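Local atomic coordinates of nitrate transport protein (Xanthomonas axonopodis pv. citri, PDB entry 3KSX), a protein that probably captures alkanesulfonates in the periplasm for uptake by an ABC transporter, and is found here with the sulfonate buffer MOPS bound. Residues 103-108 with 208-213; 133-138 with 180-185. One frame throughout, in Å; residues are numbered along the deposited sequence.

Interaction 1 of 2, residues 103-108 with 208-213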
# COMPACT_ATOMS: atom_id res chain seq x y z
N VAL A 103 -10.25 6.01 -7.94
CA VAL A 103 -10.14 7.01 -8.99
C VAL A 103 -8.82 6.75 -9.79
O VAL A 103 -8.52 7.38 -10.82
CB VAL A 103 -10.19 8.48 -8.39
CG1 VAL A 103 -11.54 8.69 -7.62
CG2 VAL A 103 -8.92 8.72 -7.41
N GLY A 104 -8.02 5.83 -9.31
CA GLY A 104 -6.78 5.53 -9.99
C GLY A 104 -6.18 4.22 -9.53
O GLY A 104 -6.50 3.73 -8.43
N TRP A 105 -5.36 3.63 -10.40
CA TRP A 105 -4.80 2.27 -10.12
C TRP A 105 -3.30 2.27 -10.25
O TRP A 105 -2.78 2.89 -11.20
CB TRP A 105 -5.46 1.20 -11.04
CG TRP A 105 -4.72 -0.13 -11.08
CD1 TRP A 105 -4.53 -0.99 -10.07
CD2 TRP A 105 -3.95 -0.65 -12.18
NE1 TRP A 105 -3.78 -2.10 -10.47
CE2 TRP A 105 -3.38 -1.89 -11.76
CE3 TRP A 105 -3.71 -0.20 -13.48
CZ2 TRP A 105 -2.57 -2.69 -12.60
CZ3 TRP A 105 -2.86 -0.93 -14.28
CH2 TRP A 105 -2.31 -2.19 -13.84
N VAL A 106 -2.63 1.58 -9.30
CA VAL A 106 -1.20 1.59 -9.14
C VAL A 106 -0.81 0.12 -9.39
O VAL A 106 -1.25 -0.77 -8.65
CB VAL A 106 -0.80 1.92 -7.65
CG1 VAL A 106 0.71 1.84 -7.52
CG2 VAL A 106 -1.31 3.33 -7.22
N PRO A 107 -0.06 -0.18 -10.45
CA PRO A 107 0.27 -1.58 -10.66
C PRO A 107 1.08 -2.25 -9.52
O PRO A 107 1.71 -1.59 -8.67
CB PRO A 107 1.05 -1.53 -11.93
CG PRO A 107 0.44 -0.24 -12.63
CD PRO A 107 0.57 0.66 -11.48
N PRO A 108 1.01 -3.58 -9.44
CA PRO A 108 1.56 -4.15 -8.22
C PRO A 108 3.09 -4.25 -8.21
O PRO A 108 3.77 -4.14 -9.25
CB PRO A 108 0.99 -5.62 -8.24
CG PRO A 108 0.87 -5.90 -9.72
CD PRO A 108 0.36 -4.58 -10.28
N GLY A 208 -0.52 -13.08 -8.76
CA GLY A 208 -1.41 -12.22 -9.49
C GLY A 208 -2.03 -11.19 -8.54
O GLY A 208 -3.25 -10.95 -8.57
N LEU A 209 -1.16 -10.54 -7.71
CA LEU A 209 -1.63 -9.38 -6.90
C LEU A 209 -2.14 -8.21 -7.77
O LEU A 209 -1.59 -7.91 -8.85
CB LEU A 209 -0.45 -8.90 -5.99
CG LEU A 209 0.12 -9.90 -5.05
CD1 LEU A 209 1.23 -9.27 -4.21
CD2 LEU A 209 -0.96 -10.29 -4.04
N THR A 210 -3.17 -7.56 -7.27
CA THR A 210 -3.82 -6.50 -7.99
C THR A 210 -3.05 -5.22 -8.13
O THR A 210 -3.06 -4.56 -9.19
CB THR A 210 -5.21 -6.20 -7.36
OG1 THR A 210 -5.99 -7.39 -7.34
CG2 THR A 210 -5.99 -5.11 -8.18
N GLY A 211 -2.40 -4.85 -7.04
CA GLY A 211 -1.65 -3.59 -6.93
C GLY A 211 -2.37 -2.73 -5.88
O GLY A 211 -2.79 -3.22 -4.80
N GLY A 212 -2.45 -1.45 -6.16
CA GLY A 212 -3.03 -0.57 -5.13
C GLY A 212 -3.91 0.47 -5.85
O GLY A 212 -4.08 0.43 -7.09
N PHE A 213 -4.38 1.47 -5.08
CA PHE A 213 -5.37 2.38 -5.63
C PHE A 213 -5.17 3.79 -5.11
O PHE A 213 -4.60 3.94 -4.01
CB PHE A 213 -6.79 1.85 -5.31
CG PHE A 213 -7.11 0.55 -5.98
CD1 PHE A 213 -7.32 0.53 -7.36
CD2 PHE A 213 -7.11 -0.64 -5.30
CE1 PHE A 213 -7.60 -0.64 -8.00
CE2 PHE A 213 -7.36 -1.85 -5.96
CZ PHE A 213 -7.59 -1.83 -7.34
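Val106 O is held by two groups of the facing segment 208-213, one hydrogen bond and one weaker C-H...O contact. Gly212 N gives it the hydrogen bond, 2.8 Å long, and Gly211 CA adds the C-H...O contact at 3.3 Å from that oxygen. Gly212 O answers with a bond from Val106 N, 2.9 Å long. The two bonds close the hydrogen-bonded pair of Val106 and Gly212, and the non-hydrogen-bonded pair of Trp105 and Phe213 follows. Having no side chain, Gly211 brings its CA within 3.5 Å of Pro108 CA.

These segments belong to the antiparallel edge of a five-stranded sheet of order 2-1-3-5-4, the topology of a class II periplasmic-binding-protein lobe. After strand 100-106 the chain passes to the other lobe, and it comes back into strand 212-217. Beyond the last paired residues, the indole of Trp105 links the two segments. With CG anti to the backbone N (chi1 165°), its ring is carried along the strand toward Pro108, and NE1 reaches Thr210 O at 2.9 Å in a nearly straight bond (169° at the hydrogen), with the oxygen almost in the ring plane. Trp105 CD1 meanwhile rests 3.7 Å from Phe213 CE1, the two ring planes inclined at 46°. Phe213 presents its edge to Gly104 O, with CD1 3.5 Å from that oxygen, while helix 281-296 packs on both aromatic side chains through Val283. Further along, the Pro108 ring lies against the turn before the returning strand, its CG 3.3 Å from Leu209 O.

Interaction 2 of 2, residues 133-138 with 180-185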
# COMPACT_ATOMS: atom_id res chain seq x y z
N ARG A 133 2.90 -16.97 15.47
CA ARG A 133 2.40 -15.61 15.72
C ARG A 133 2.99 -14.75 14.63
O ARG A 133 4.19 -14.61 14.53
CB ARG A 133 2.92 -15.13 17.05
CG ARG A 133 2.20 -15.74 18.17
CD ARG A 133 2.62 -15.09 19.43
NE ARG A 133 1.67 -15.62 20.39
CZ ARG A 133 1.29 -15.02 21.52
NH1 ARG A 133 1.79 -13.83 21.86
NH2 ARG A 133 0.39 -15.64 22.28
N ILE A 134 2.11 -14.24 13.78
CA ILE A 134 2.50 -13.45 12.62
C ILE A 134 1.94 -12.03 12.72
O ILE A 134 0.71 -11.84 12.75
CB ILE A 134 2.01 -14.12 11.35
CG1 ILE A 134 2.33 -15.64 11.35
CG2 ILE A 134 2.53 -13.41 10.13
CD1 ILE A 134 1.96 -16.28 10.00
N ALA A 135 2.82 -11.04 12.76
CA ALA A 135 2.50 -9.60 12.83
C ALA A 135 2.15 -9.10 11.42
O ALA A 135 2.84 -9.43 10.43
CB ALA A 135 3.76 -8.83 13.27
N PHE A 136 1.11 -8.28 11.32
CA PHE A 136 0.83 -7.53 10.05
C PHE A 136 -0.21 -6.49 10.31
O PHE A 136 -0.95 -6.59 11.30
CB PHE A 136 0.32 -8.42 8.86
CG PHE A 136 -0.90 -9.31 9.21
CD1 PHE A 136 -2.21 -8.92 8.80
CD2 PHE A 136 -0.75 -10.50 9.93
CE1 PHE A 136 -3.30 -9.71 9.08
CE2 PHE A 136 -1.88 -11.33 10.23
CZ PHE A 136 -3.15 -10.88 9.82
N GLN A 137 -0.31 -5.53 9.41
CA GLN A 137 -1.39 -4.55 9.54
C GLN A 137 -2.69 -5.15 9.03
O GLN A 137 -2.80 -5.52 7.87
CB GLN A 137 -0.98 -3.31 8.75
CG GLN A 137 -2.11 -2.29 8.57
CD GLN A 137 -2.39 -1.51 9.84
OE1 GLN A 137 -1.50 -1.00 10.48
NE2 GLN A 137 -3.68 -1.35 10.14
N LYS A 138 -3.69 -5.23 9.90
CA LYS A 138 -5.01 -5.77 9.53
C LYS A 138 -5.59 -4.95 8.36
O LYS A 138 -5.59 -3.71 8.42
CB LYS A 138 -5.95 -5.65 10.74
CG LYS A 138 -7.29 -6.30 10.42
CD LYS A 138 -8.31 -5.98 11.49
CE LYS A 138 -9.12 -7.23 11.72
NZ LYS A 138 -10.14 -7.05 12.81
N ASP A 180 6.92 -14.43 15.21
CA ASP A 180 7.60 -15.50 14.52
C ASP A 180 7.81 -15.08 13.09
O ASP A 180 8.80 -15.51 12.45
CB ASP A 180 6.74 -16.78 14.64
CG ASP A 180 6.62 -17.29 16.08
OD1 ASP A 180 7.65 -17.58 16.74
OD2 ASP A 180 5.51 -17.53 16.55
N ALA A 181 6.89 -14.23 12.56
CA ALA A 181 7.06 -13.80 11.13
C ALA A 181 6.36 -12.47 10.99
O ALA A 181 5.59 -12.13 11.83
CB ALA A 181 6.46 -14.85 10.20
N TRP A 182 6.65 -11.67 9.96
CA TRP A 182 6.04 -10.36 9.88
C TRP A 182 5.68 -10.21 8.43
O TRP A 182 6.59 -10.38 7.60
CB TRP A 182 7.07 -9.32 10.36
CG TRP A 182 6.62 -7.86 10.28
CD1 TRP A 182 5.30 -7.38 10.24
CD2 TRP A 182 7.46 -6.75 10.32
NE1 TRP A 182 5.31 -5.99 10.19
CE2 TRP A 182 6.65 -5.59 10.25
CE3 TRP A 182 8.87 -6.60 10.38
CZ2 TRP A 182 7.21 -4.30 10.24
CZ3 TRP A 182 9.42 -5.28 10.41
CH2 TRP A 182 8.59 -4.18 10.31
N ALA A 183 4.39 -10.01 8.09
CA ALA A 183 4.08 -9.76 6.66
C ALA A 183 4.11 -8.21 6.54
O ALA A 183 3.38 -7.51 7.25
CB ALA A 183 2.81 -10.30 6.25
N ILE A 184 4.94 -7.74 5.61
CA ILE A 184 5.29 -6.27 5.50
C ILE A 184 5.82 -5.94 4.12
O ILE A 184 6.08 -6.83 3.34
CB ILE A 184 6.31 -5.85 6.62
CG1 ILE A 184 6.44 -4.32 6.79
CG2 ILE A 184 7.74 -6.48 6.37
CD1 ILE A 184 5.13 -3.58 7.14
N TRP A 185 5.96 -4.68 3.82
CA TRP A 185 6.40 -4.29 2.48
C TRP A 185 7.72 -3.51 2.64
O TRP A 185 8.21 -3.33 3.76
CB TRP A 185 5.28 -3.45 1.87
CG TRP A 185 4.63 -2.48 2.80
CD1 TRP A 185 5.00 -1.21 3.06
CD2 TRP A 185 3.47 -2.74 3.63
NE1 TRP A 185 4.15 -0.65 3.99
CE2 TRP A 185 3.23 -1.58 4.39
CE3 TRP A 185 2.64 -3.84 3.82
CZ2 TRP A 185 2.13 -1.44 5.23
CZ3 TRP A 185 1.60 -3.73 4.74
CH2 TRP A 185 1.37 -2.55 5.45
O HOH W 1 1.85 -5.19 7.59
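Ala135 and Trp182 meet on one side of the sheet, where Ala135 CB sits 3.7 Å from Trp182 CD1. The indole, swung anti to its own N (chi1 177°), turns an edge to the neighbouring strand, so that Ala135 O lies in the ring plane, 3.2 Å from CD1. Helix 167-175 covers this pair through Ala170. On the other side Ile134 CG2 touches Ala181 CB at 4.2 Å, and Leu146 of helix 141-152 packs on Ile134.

Between these layers runs a parallel backbone register: Ala135 N donates to Ala181 O, and Ala135 O receives Ala183 N at 2.9 Å. Where the strands diverge, a water takes over, accepting from Gln137 N and donating to Ala183 O. At the opposite end Asp180 pairs with the backbone of Arg133 both as donor and as acceptor. Its N binds Arg133 O, while OD2 accepts Arg133 N at 2.9 Å through its anti lone pair; the guanidinium leads away.

Parallel strands with helices on both faces form this part of an alpha/beta sheet; its strand order 3-2-4-1-5 is consistent with a class II binding-protein lobe, and strand 181-185 ends at Trp185, beside the bound MOPS.

Each contact zips two strands of a five-stranded sheet, but the sheets belong to different lobes, and the centres lie 21 Å apart. Interaction 2 falls within the stretch of chain that interaction 1 closes. Their chemistry follows this placement. The pairing of 133-138 with 180-185 is parallel, lies inside its sheet and is mostly buried, with apolar side chains, from alanine to tryptophan, packed between helices and an aspartate at its margin. That of 103-108 with 208-213 is antiparallel, lies at a sheet edge near the inter-lobe connections and is only partly buried, relying on two backbone hydrogen bonds, closely packed glycines, Pro108 and an indole N-H.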